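Local coordinates for protein flavin-dependent monooxygenase, oxygenase subunit HsaA (Mycobacterium tuberculosis, PDB 3AFF) that probably hydroxylates the secosteroid phenol 3-HSA to the catechol 3,4-DHSA with reduced flavin and oxygen during cholesterol breakdown, as the oxygenase component of a two-component monooxygenase, at residues Q56-L61 with F99-Q104; N93-L98 with M231-M236; P112-S117 with A148-V153. All blocks are in the same frame, centred on the assembly; numbering follows the deposited sequence.

Contact 1 (Q56-L61 with F99-Q104)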
loop_
_atom_site.group_PDB
_atom_site.type_symbol
_atom_site.label_atom_id
_atom_site.label_comp_id
_atom_site.label_asym_id
_atom_site.label_seq_id
_atom_site.Cartn_x
_atom_site.Cartn_y
_atom_site.Cartn_z
ATOM N N GLN A 56 8.465 -45.177 -31.312
ATOM C CA GLN A 56 9.459 -45.704 -32.255
ATOM C C GLN A 56 9.086 -47.101 -32.811
ATOM O O GLN A 56 9.340 -47.364 -34.008
ATOM C CB GLN A 56 10.922 -45.623 -31.727
ATOM C CG GLN A 56 11.306 -46.723 -30.754
ATOM C CD GLN A 56 11.563 -48.122 -31.431
ATOM O OE1 GLN A 56 11.806 -48.207 -32.651
ATOM N NE2 GLN A 56 11.512 -49.209 -30.623
ATOM N N GLN A 57 8.462 -47.968 -32.010
ATOM C CA GLN A 57 8.049 -49.299 -32.557
ATOM C C GLN A 57 7.088 -49.177 -33.729
ATOM O O GLN A 57 6.959 -50.089 -34.530
ATOM C CB GLN A 57 7.434 -50.216 -31.511
ATOM C CG GLN A 57 6.125 -49.659 -30.900
ATOM C CD GLN A 57 5.340 -50.725 -30.142
ATOM O OE1 GLN A 57 5.112 -51.837 -30.637
ATOM N NE2 GLN A 57 4.969 -50.411 -28.922
ATOM N N TRP A 58 6.446 -48.016 -33.865
ATOM C CA TRP A 58 5.528 -47.794 -34.954
ATOM C C TRP A 58 6.118 -46.933 -36.044
ATOM O O TRP A 58 5.392 -46.507 -36.945
ATOM C CB TRP A 58 4.202 -47.200 -34.392
ATOM C CG TRP A 58 3.517 -48.136 -33.393
ATOM C CD1 TRP A 58 3.293 -47.899 -32.065
ATOM C CD2 TRP A 58 2.976 -49.436 -33.658
ATOM N NE1 TRP A 58 2.673 -48.952 -31.482
ATOM C CE2 TRP A 58 2.428 -49.910 -32.442
ATOM C CE3 TRP A 58 2.889 -50.251 -34.811
ATOM C CZ2 TRP A 58 1.853 -51.186 -32.322
ATOM C CZ3 TRP A 58 2.265 -51.511 -34.689
ATOM C CH2 TRP A 58 1.770 -51.954 -33.460
ATOM N N GLY A 59 7.437 -46.664 -35.956
ATOM C CA GLY A 59 8.122 -45.676 -36.812
ATOM C C GLY A 59 8.013 -44.191 -36.422
ATOM O O GLY A 59 8.206 -43.282 -37.301
ATOM N N GLY A 60 7.698 -43.930 -35.143
ATOM C CA GLY A 60 7.438 -42.568 -34.712
ATOM C C GLY A 60 8.733 -42.014 -34.149
ATOM O O GLY A 60 9.680 -42.747 -34.008
ATOM N N LEU A 61 8.735 -40.733 -33.790
ATOM C CA LEU A 61 9.899 -40.099 -33.191
ATOM C C LEU A 61 9.854 -39.944 -31.702
ATOM O O LEU A 61 10.859 -39.521 -31.136
ATOM C CB LEU A 61 10.162 -38.756 -33.877
ATOM C CG LEU A 61 10.303 -38.833 -35.394
ATOM C CD1 LEU A 61 10.126 -37.470 -36.051
ATOM C CD2 LEU A 61 11.692 -39.397 -35.677
ATOM N N PHE A 99 -2.210 -46.882 -24.300
ATOM C CA PHE A 99 -3.165 -48.030 -24.414
ATOM C C PHE A 99 -2.394 -49.373 -24.442
ATOM O O PHE A 99 -1.194 -49.433 -24.763
ATOM C CB PHE A 99 -4.018 -47.860 -25.674
ATOM C CG PHE A 99 -5.288 -47.065 -25.412
ATOM C CD1 PHE A 99 -6.508 -47.696 -25.363
ATOM C CD2 PHE A 99 -5.217 -45.693 -25.148
ATOM C CE1 PHE A 99 -7.678 -46.979 -25.118
ATOM C CE2 PHE A 99 -6.393 -44.936 -24.879
ATOM C CZ PHE A 99 -7.611 -45.579 -24.842
ATOM N N ASP A 100 -3.053 -50.473 -24.121
ATOM C CA ASP A 100 -2.221 -51.621 -24.159
ATOM C C ASP A 100 -1.839 -52.053 -25.598
ATOM O O ASP A 100 -2.395 -51.630 -26.596
ATOM C CB ASP A 100 -2.642 -52.674 -23.142
ATOM C CG ASP A 100 -3.805 -53.464 -23.577
ATOM O OD1 ASP A 100 -3.993 -53.549 -24.793
ATOM O OD2 ASP A 100 -4.519 -53.988 -22.686
ATOM N N GLN A 101 -0.724 -52.759 -25.697
ATOM C CA GLN A 101 -0.114 -53.084 -26.988
ATOM C C GLN A 101 -1.157 -53.645 -27.979
ATOM O O GLN A 101 -1.138 -53.338 -29.182
ATOM C CB GLN A 101 0.977 -54.124 -26.716
ATOM C CG GLN A 101 1.776 -54.581 -27.947
ATOM C CD GLN A 101 2.573 -53.461 -28.590
ATOM O OE1 GLN A 101 2.977 -52.519 -27.899
ATOM N NE2 GLN A 101 2.848 -53.576 -29.899
ATOM N N ARG A 102 -2.104 -54.458 -27.486
ATOM C CA ARG A 102 -3.126 -54.995 -28.433
ATOM C C ARG A 102 -3.981 -53.908 -29.124
ATOM O O ARG A 102 -4.348 -54.047 -30.295
ATOM C CB ARG A 102 -4.003 -56.021 -27.725
ATOM C CG ARG A 102 -4.971 -56.745 -28.641
ATOM C CD ARG A 102 -5.472 -58.140 -28.071
ATOM N NE ARG A 102 -6.023 -58.094 -26.709
ATOM C CZ ARG A 102 -5.375 -58.599 -25.656
ATOM N NH1 ARG A 102 -4.181 -59.191 -25.867
ATOM N NH2 ARG A 102 -5.903 -58.497 -24.423
ATOM N N ALA A 103 -4.314 -52.833 -28.387
ATOM C CA ALA A 103 -5.079 -51.739 -28.954
ATOM C C ALA A 103 -4.239 -51.019 -29.997
ATOM O O ALA A 103 -4.744 -50.666 -31.086
ATOM C CB ALA A 103 -5.495 -50.768 -27.849
ATOM N N GLN A 104 -2.974 -50.742 -29.644
ATOM C CA GLN A 104 -2.038 -50.056 -30.568
ATOM C C GLN A 104 -1.900 -50.881 -31.858
ATOM O O GLN A 104 -1.964 -50.363 -32.946
ATOM C CB GLN A 104 -0.668 -49.918 -29.900
ATOM C CG GLN A 104 -0.607 -48.948 -28.742
ATOM C CD GLN A 104 0.772 -48.948 -28.136
ATOM O OE1 GLN A 104 1.755 -48.641 -28.819
ATOM N NE2 GLN A 104 0.868 -49.274 -26.870
#

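Contact 2 (N93-L98 with M231-M236)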
loop_
_atom_site.group_PDB
_atom_site.type_symbol
_atom_site.label_atom_id
_atom_site.label_comp_id
_atom_site.label_asym_id
_atom_site.label_seq_id
_atom_site.Cartn_x
_atom_site.Cartn_y
_atom_site.Cartn_z
ATOM N N ASN A 93 -1.654 -39.537 -30.848
ATOM C CA ASN A 93 -0.656 -40.626 -31.023
ATOM C C ASN A 93 0.184 -40.856 -29.785
ATOM O O ASN A 93 0.751 -41.952 -29.626
ATOM C CB ASN A 93 0.277 -40.362 -32.200
ATOM C CG ASN A 93 -0.427 -40.410 -33.522
ATOM O OD1 ASN A 93 -1.581 -40.828 -33.622
ATOM N ND2 ASN A 93 0.268 -39.978 -34.571
ATOM N N TRP A 94 0.366 -39.790 -28.986
ATOM C CA TRP A 94 0.853 -39.878 -27.607
ATOM C C TRP A 94 -0.152 -40.668 -26.754
ATOM O O TRP A 94 0.197 -41.564 -25.936
ATOM C CB TRP A 94 1.105 -38.422 -27.024
ATOM C CG TRP A 94 1.564 -38.395 -25.555
ATOM C CD1 TRP A 94 2.856 -38.528 -25.088
ATOM C CD2 TRP A 94 0.736 -38.258 -24.384
ATOM N NE1 TRP A 94 2.862 -38.485 -23.715
ATOM C CE2 TRP A 94 1.583 -38.338 -23.261
ATOM C CE3 TRP A 94 -0.664 -38.077 -24.184
ATOM C CZ2 TRP A 94 1.106 -38.241 -21.941
ATOM C CZ3 TRP A 94 -1.143 -37.960 -22.882
ATOM C CH2 TRP A 94 -0.264 -38.060 -21.770
ATOM N N HIS A 95 -1.436 -40.318 -26.849
ATOM C CA HIS A 95 -2.359 -40.930 -25.936
ATOM C C HIS A 95 -2.487 -42.468 -26.223
ATOM O O HIS A 95 -2.572 -43.248 -25.301
ATOM C CB HIS A 95 -3.763 -40.304 -26.101
ATOM C CG HIS A 95 -4.730 -40.734 -25.046
ATOM N ND1 HIS A 95 -6.046 -40.335 -25.058
ATOM C CD2 HIS A 95 -4.577 -41.511 -23.942
ATOM C CE1 HIS A 95 -6.653 -40.813 -23.985
ATOM N NE2 HIS A 95 -5.788 -41.525 -23.287
ATOM N N LEU A 96 -2.524 -42.849 -27.489
ATOM C CA LEU A 96 -2.658 -44.278 -27.908
ATOM C C LEU A 96 -1.483 -45.144 -27.468
ATOM O O LEU A 96 -1.615 -46.333 -27.190
ATOM C CB LEU A 96 -2.867 -44.369 -29.435
ATOM C CG LEU A 96 -3.129 -45.788 -29.933
ATOM C CD1 LEU A 96 -4.382 -46.363 -29.222
ATOM C CD2 LEU A 96 -3.261 -45.771 -31.399
ATOM N N ALA A 97 -0.324 -44.511 -27.369
ATOM C CA ALA A 97 0.901 -45.123 -26.831
ATOM C C ALA A 97 0.715 -45.597 -25.426
ATOM O O ALA A 97 1.495 -46.407 -25.005
ATOM C CB ALA A 97 2.073 -44.064 -26.841
ATOM N N LEU A 98 -0.283 -45.075 -24.655
ATOM C CA LEU A 98 -0.463 -45.523 -23.271
ATOM C C LEU A 98 -1.514 -46.662 -23.214
ATOM O O LEU A 98 -1.652 -47.326 -22.213
ATOM C CB LEU A 98 -0.968 -44.361 -22.393
ATOM C CG LEU A 98 -0.122 -43.061 -22.433
ATOM C CD1 LEU A 98 -0.851 -41.926 -21.712
ATOM C CD2 LEU A 98 1.291 -43.293 -21.780
ATOM N N MET A 231 4.883 -38.126 -19.427
ATOM C CA MET A 231 4.425 -36.728 -19.193
ATOM C C MET A 231 3.025 -36.733 -18.564
ATOM O O MET A 231 2.282 -37.668 -18.787
ATOM C CB MET A 231 4.425 -35.971 -20.526
ATOM C CG MET A 231 5.813 -35.620 -20.991
ATOM S SD MET A 231 6.605 -34.272 -20.032
ATOM C CE MET A 231 5.599 -32.947 -20.617
ATOM N N PRO A 232 2.701 -35.743 -17.693
ATOM C CA PRO A 232 1.416 -35.836 -17.095
ATOM C C PRO A 232 0.258 -35.474 -18.033
ATOM O O PRO A 232 0.359 -34.568 -18.872
ATOM C CB PRO A 232 1.488 -34.866 -15.910
ATOM C CG PRO A 232 2.672 -34.039 -16.142
ATOM C CD PRO A 232 3.485 -34.595 -17.189
ATOM N N TRP A 233 -0.826 -36.220 -17.903
ATOM C CA TRP A 233 -2.043 -35.889 -18.657
ATOM C C TRP A 233 -2.486 -34.431 -18.439
ATOM O O TRP A 233 -2.832 -33.731 -19.407
ATOM C CB TRP A 233 -3.159 -36.857 -18.257
ATOM C CG TRP A 233 -4.487 -36.503 -18.837
ATOM C CD1 TRP A 233 -5.451 -35.743 -18.248
ATOM C CD2 TRP A 233 -5.012 -36.907 -20.110
ATOM N NE1 TRP A 233 -6.556 -35.645 -19.071
ATOM C CE2 TRP A 233 -6.314 -36.368 -20.212
ATOM C CE3 TRP A 233 -4.524 -37.707 -21.161
ATOM C CZ2 TRP A 233 -7.126 -36.548 -21.363
ATOM C CZ3 TRP A 233 -5.331 -37.895 -22.290
ATOM C CH2 TRP A 233 -6.631 -37.330 -22.369
ATOM N N GLY A 234 -2.421 -34.007 -17.180
ATOM C CA GLY A 234 -2.930 -32.677 -16.740
ATOM C C GLY A 234 -2.146 -31.511 -17.323
ATOM O O GLY A 234 -2.647 -30.358 -17.355
ATOM N N THR A 235 -0.900 -31.780 -17.753
ATOM C CA THR A 235 -0.143 -30.867 -18.599
ATOM C C THR A 235 -0.340 -31.098 -20.067
ATOM O O THR A 235 -0.592 -30.136 -20.837
ATOM C CB THR A 235 1.393 -30.812 -18.234
ATOM O OG1 THR A 235 1.534 -30.581 -16.821
ATOM C CG2 THR A 235 2.090 -29.634 -18.940
ATOM N N MET A 236 -0.252 -32.342 -20.510
ATOM C CA MET A 236 -0.266 -32.582 -21.984
ATOM C C MET A 236 -1.607 -32.196 -22.630
ATOM O O MET A 236 -1.691 -31.659 -23.697
ATOM C CB MET A 236 0.049 -34.056 -22.269
ATOM C CG MET A 236 1.526 -34.444 -21.973
ATOM S SD MET A 236 2.686 -33.774 -23.183
ATOM C CE MET A 236 2.429 -34.745 -24.636
#

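Contact 3 (P112-S117 with A148-V153)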
loop_
_atom_site.group_PDB
_atom_site.type_symbol
_atom_site.label_atom_id
_atom_site.label_comp_id
_atom_site.label_asym_id
_atom_site.label_seq_id
_atom_site.Cartn_x
_atom_site.Cartn_y
_atom_site.Cartn_z
ATOM N N PRO A 112 0.735 -47.660 -39.920
ATOM C CA PRO A 112 1.111 -46.837 -38.767
ATOM C C PRO A 112 0.871 -45.341 -38.985
ATOM O O PRO A 112 1.121 -44.531 -38.092
ATOM C CB PRO A 112 2.598 -47.158 -38.577
ATOM C CG PRO A 112 3.086 -47.425 -39.996
ATOM C CD PRO A 112 1.916 -48.198 -40.628
ATOM N N SER A 113 0.319 -44.992 -40.130
ATOM C CA SER A 113 -0.054 -43.585 -40.406
ATOM C C SER A 113 -1.536 -43.240 -40.052
ATOM O O SER A 113 -2.014 -42.101 -40.215
ATOM C CB SER A 113 0.270 -43.219 -41.846
ATOM O OG SER A 113 -0.795 -43.540 -42.724
ATOM N N THR A 114 -2.235 -44.249 -39.568
ATOM C CA THR A 114 -3.642 -44.144 -39.157
ATOM C C THR A 114 -3.758 -43.089 -38.054
ATOM O O THR A 114 -2.911 -43.038 -37.154
ATOM C CB THR A 114 -4.094 -45.511 -38.591
ATOM O OG1 THR A 114 -3.890 -46.508 -39.588
ATOM C CG2 THR A 114 -5.575 -45.509 -38.167
ATOM N N ARG A 115 -4.779 -42.249 -38.141
ATOM C CA ARG A 115 -5.035 -41.164 -37.137
ATOM C C ARG A 115 -6.298 -41.398 -36.297
ATOM O O ARG A 115 -7.199 -42.137 -36.690
ATOM C CB ARG A 115 -5.183 -39.808 -37.872
ATOM C CG ARG A 115 -3.900 -39.359 -38.550
ATOM C CD ARG A 115 -4.135 -38.038 -39.300
ATOM N NE ARG A 115 -4.881 -38.284 -40.515
ATOM C CZ ARG A 115 -4.356 -38.624 -41.686
ATOM N NH1 ARG A 115 -3.053 -38.816 -41.818
ATOM N NH2 ARG A 115 -5.160 -38.803 -42.736
ATOM N N ILE A 116 -6.349 -40.744 -35.128
ATOM C CA ILE A 116 -7.347 -41.023 -34.096
ATOM C C ILE A 116 -7.887 -39.650 -33.660
ATOM O O ILE A 116 -7.108 -38.756 -33.339
ATOM C CB ILE A 116 -6.716 -41.815 -32.851
ATOM C CG1 ILE A 116 -5.917 -43.065 -33.303
ATOM C CG2 ILE A 116 -7.775 -42.223 -31.844
ATOM C CD1 ILE A 116 -4.440 -42.816 -33.399
ATOM N N SER A 117 -9.210 -39.469 -33.667
ATOM C CA SER A 117 -9.778 -38.212 -33.135
ATOM C C SER A 117 -10.181 -38.459 -31.679
ATOM O O SER A 117 -9.934 -39.535 -31.169
ATOM C CB SER A 117 -10.971 -37.795 -33.997
ATOM O OG SER A 117 -11.979 -38.833 -34.016
ATOM N N ALA A 148 -9.853 -39.033 -39.402
ATOM C CA ALA A 148 -9.403 -40.131 -38.537
ATOM C C ALA A 148 -10.151 -41.425 -38.852
ATOM O O ALA A 148 -11.313 -41.378 -39.279
ATOM C CB ALA A 148 -9.607 -39.735 -37.093
ATOM N N SER A 149 -9.534 -42.590 -38.624
ATOM C CA SER A 149 -10.354 -43.775 -38.811
ATOM C C SER A 149 -10.682 -44.564 -37.499
ATOM O O SER A 149 -11.232 -45.663 -37.512
ATOM C CB SER A 149 -9.783 -44.620 -39.967
ATOM O OG SER A 149 -8.421 -44.863 -39.732
ATOM N N TRP A 150 -10.333 -43.948 -36.377
ATOM C CA TRP A 150 -10.652 -44.412 -35.048
ATOM C C TRP A 150 -10.899 -43.146 -34.199
ATOM O O TRP A 150 -10.488 -42.038 -34.585
ATOM C CB TRP A 150 -9.413 -45.060 -34.463
ATOM C CG TRP A 150 -9.035 -46.452 -35.000
ATOM C CD1 TRP A 150 -8.286 -46.730 -36.135
ATOM C CD2 TRP A 150 -9.334 -47.712 -34.383
ATOM N NE1 TRP A 150 -8.152 -48.093 -36.260
ATOM C CE2 TRP A 150 -8.794 -48.723 -35.216
ATOM C CE3 TRP A 150 -10.015 -48.090 -33.214
ATOM C CZ2 TRP A 150 -8.887 -50.106 -34.899
ATOM C CZ3 TRP A 150 -10.126 -49.446 -32.908
ATOM C CH2 TRP A 150 -9.529 -50.454 -33.747
ATOM N N THR A 151 -11.520 -43.324 -33.027
ATOM C CA THR A 151 -11.738 -42.211 -32.135
ATOM C C THR A 151 -11.636 -42.648 -30.697
ATOM O O THR A 151 -11.982 -43.786 -30.354
ATOM C CB THR A 151 -13.143 -41.532 -32.380
ATOM O OG1 THR A 151 -13.100 -40.226 -31.847
ATOM C CG2 THR A 151 -14.368 -42.353 -31.737
ATOM N N PHE A 152 -11.250 -41.706 -29.841
ATOM C CA PHE A 152 -11.519 -41.828 -28.385
ATOM C C PHE A 152 -12.817 -41.146 -27.994
ATOM O O PHE A 152 -13.129 -40.098 -28.505
ATOM C CB PHE A 152 -10.421 -41.148 -27.559
ATOM C CG PHE A 152 -9.016 -41.687 -27.813
ATOM C CD1 PHE A 152 -8.732 -43.051 -27.664
ATOM C CD2 PHE A 152 -7.987 -40.819 -28.161
ATOM C CE1 PHE A 152 -7.410 -43.552 -27.825
ATOM C CE2 PHE A 152 -6.653 -41.340 -28.359
ATOM C CZ PHE A 152 -6.387 -42.681 -28.168
ATOM N N VAL A 153 -13.560 -41.719 -27.057
ATOM C CA VAL A 153 -14.726 -41.018 -26.500
ATOM C C VAL A 153 -14.563 -41.237 -25.007
ATOM O O VAL A 153 -14.173 -42.327 -24.565
ATOM C CB VAL A 153 -16.140 -41.603 -27.000
ATOM C CG1 VAL A 153 -16.393 -41.188 -28.417
ATOM C CG2 VAL A 153 -16.204 -43.114 -26.824
HETATM O O HOH W 1 -6.776 -42.470 -40.489
#

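Contact 1 (Q56-L61 with F99-Q104)
Trp58 and Gln104 are the residues whose backbones come nearest, and even there the CA atoms of Trp58 and Gln104 stand 9.0 Å apart, so the 3-10 turn 56-58 and the first turn of helix 101-108, with Asp100 at its N-cap, meet almost entirely through side chains. Gln57 and Gln101 reach for each other from opposite directions and join as a pair of amides, their planes only 12° apart. Gln101 NE2 gives a hydrogen bond to Gln57 OE1 at 2.9 Å, somewhat tilted out of the carbonyl plane. The return bond, from Gln57 NE2 to Gln101 OE1 at 3.1 Å, lies in plane on a lone pair. Two bonds between the same two amides fix the rotation of both groups, and each has a further partner: Asn224 OD1 for Gln57 NE2 and Thr223 OG1 for Gln101 OE1. With CG set beside its backbone N (chi1 -61°), Trp58 turns the N-H edge of its indole to the helix, where NE1 donates to Gln104 OE1 at 2.8 Å. That oxygen sits at the ring edge and also accepts from Asn224 ND2. The Gln104 chain runs on extended from CG, and its CB packs 3.7 Å from Trp58 CZ2. Gln57 OE1 lies over one face of the indole and Gln104 O over the opposite one, both toward the rim. The contact ties the loop between helices 38-47 and 65-76 to the start of helix 101-108, within the acyl-CoA dehydrogenase-type N-terminal domain; Trp108 of that helix meets the Trp58 ring, and Thr223 and Asn224 join from a nearby loop.

Contact 2 (N93-L98 with M231-M236)
Met236 curls over the indole of Trp94 and covers one face of it. Bends at chi2 and chi3 (-72° and -73°) fold the thioether chain back on itself, which sets CE 3.7 Å from the centroid of the Trp94 five-membered ring, almost exactly on the ring normal. This is a CH-pi contact, and SD stands farther off above the same face, making the pair a Met-aromatic contact as well. Lower down the chain, Met236 CG rests 3.8 Å from Trp94 CZ2, so methionine covers both rings of the indole. Leu98 CD1 lies over the opposite face, toward the rim. The six-membered end of Trp94 is the bump that enters the hollow at the start of the other helix: CZ2 comes 3.4 Å from Met231 O, and Trp233 CE3 lies beside the Trp94 edge, near the plane of that ring, 3.8 Å from CZ3. Trp233 in turn pushes its own benzo edge against His95, with CZ3 centred over the imidazole in an edge-to-face pair whose planes are 57° apart. Three ring nitrogens have partners beyond the contact: Trp94 NE1 bonds Val228 O, Trp233 NE1 Glu374, and His95 ND1 the hydroxyl of Tyr120, a probable FMN-binding residue. Wholly buried, the contact packs the end of helix 80-96 against the beginning of helix 233-259, with helix 210-214 alongside through Met213 and helix 286-309 against Met231.

Contact 3 (P112-S117 with A148-V153)
Ser117 and Thr151 form a parallel bridge at the tight end of this contact. Ser117 N donates to Trp150 O at 3.0 Å, and Phe152 N donates to Ser117 O at 2.9 Å. Beside the bridge the two hydroxyls, Ser117 OG and Thr151 OG1, are hydrogen-bonded at 2.8 Å. Ala148 CB packs 3.5 Å from Ser117 N. On the face carrying Ile116 and Trp150, the isoleucine's CG2, trans to the backbone N, sits over the centre of the Phe152 ring as a CH-pi contact, 3.9 Å from its centroid. Toward residue 114 the pairing slackens. Arg115 O accepts from Ser149 N at 3.1 Å, with a bent N-H...O angle of 142°, while Trp150 N, though buried, finds no partner. Here a water bridges Arg115 N and Ser149 OG, and Thr114 CG2 touches the indole edge of Trp150 at CD1, 3.6 Å away. This parallel pairing belongs to the mixed beta sheet of the acyl-CoA dehydrogenase-like fold, where strand 150-159 lies between strand 116-119 and its antiparallel neighbour 162-172, while helices 80-96 and 101-108 cover the Ile116 face; Ser117 adjoins Ser142, a probable FMN-binding residue.

In the fold
All three contacts lie on the same side of the chain's centre, their centres about 13 Å apart (1 to 2 and 1 to 3) or 15 Å (2 to 3). Along the chain contact 1 closes before contact 3 opens, its segments alternate with those of contact 2, and contact 3 is nested inside the loop that contact 2 closes. Helix 80-96 leads into helix 101-108 and then strand 116-119, so this short run supplies one side of each contact. Contact 1 fastens a loop to helix 101-108, contact 2 joins helix 80-96 to helix 233-259 of the C-terminal helical domain, and contact 3 pairs two sheet strands; contacts 2 and 3 both reach the probable FMN-binding residue Tyr120.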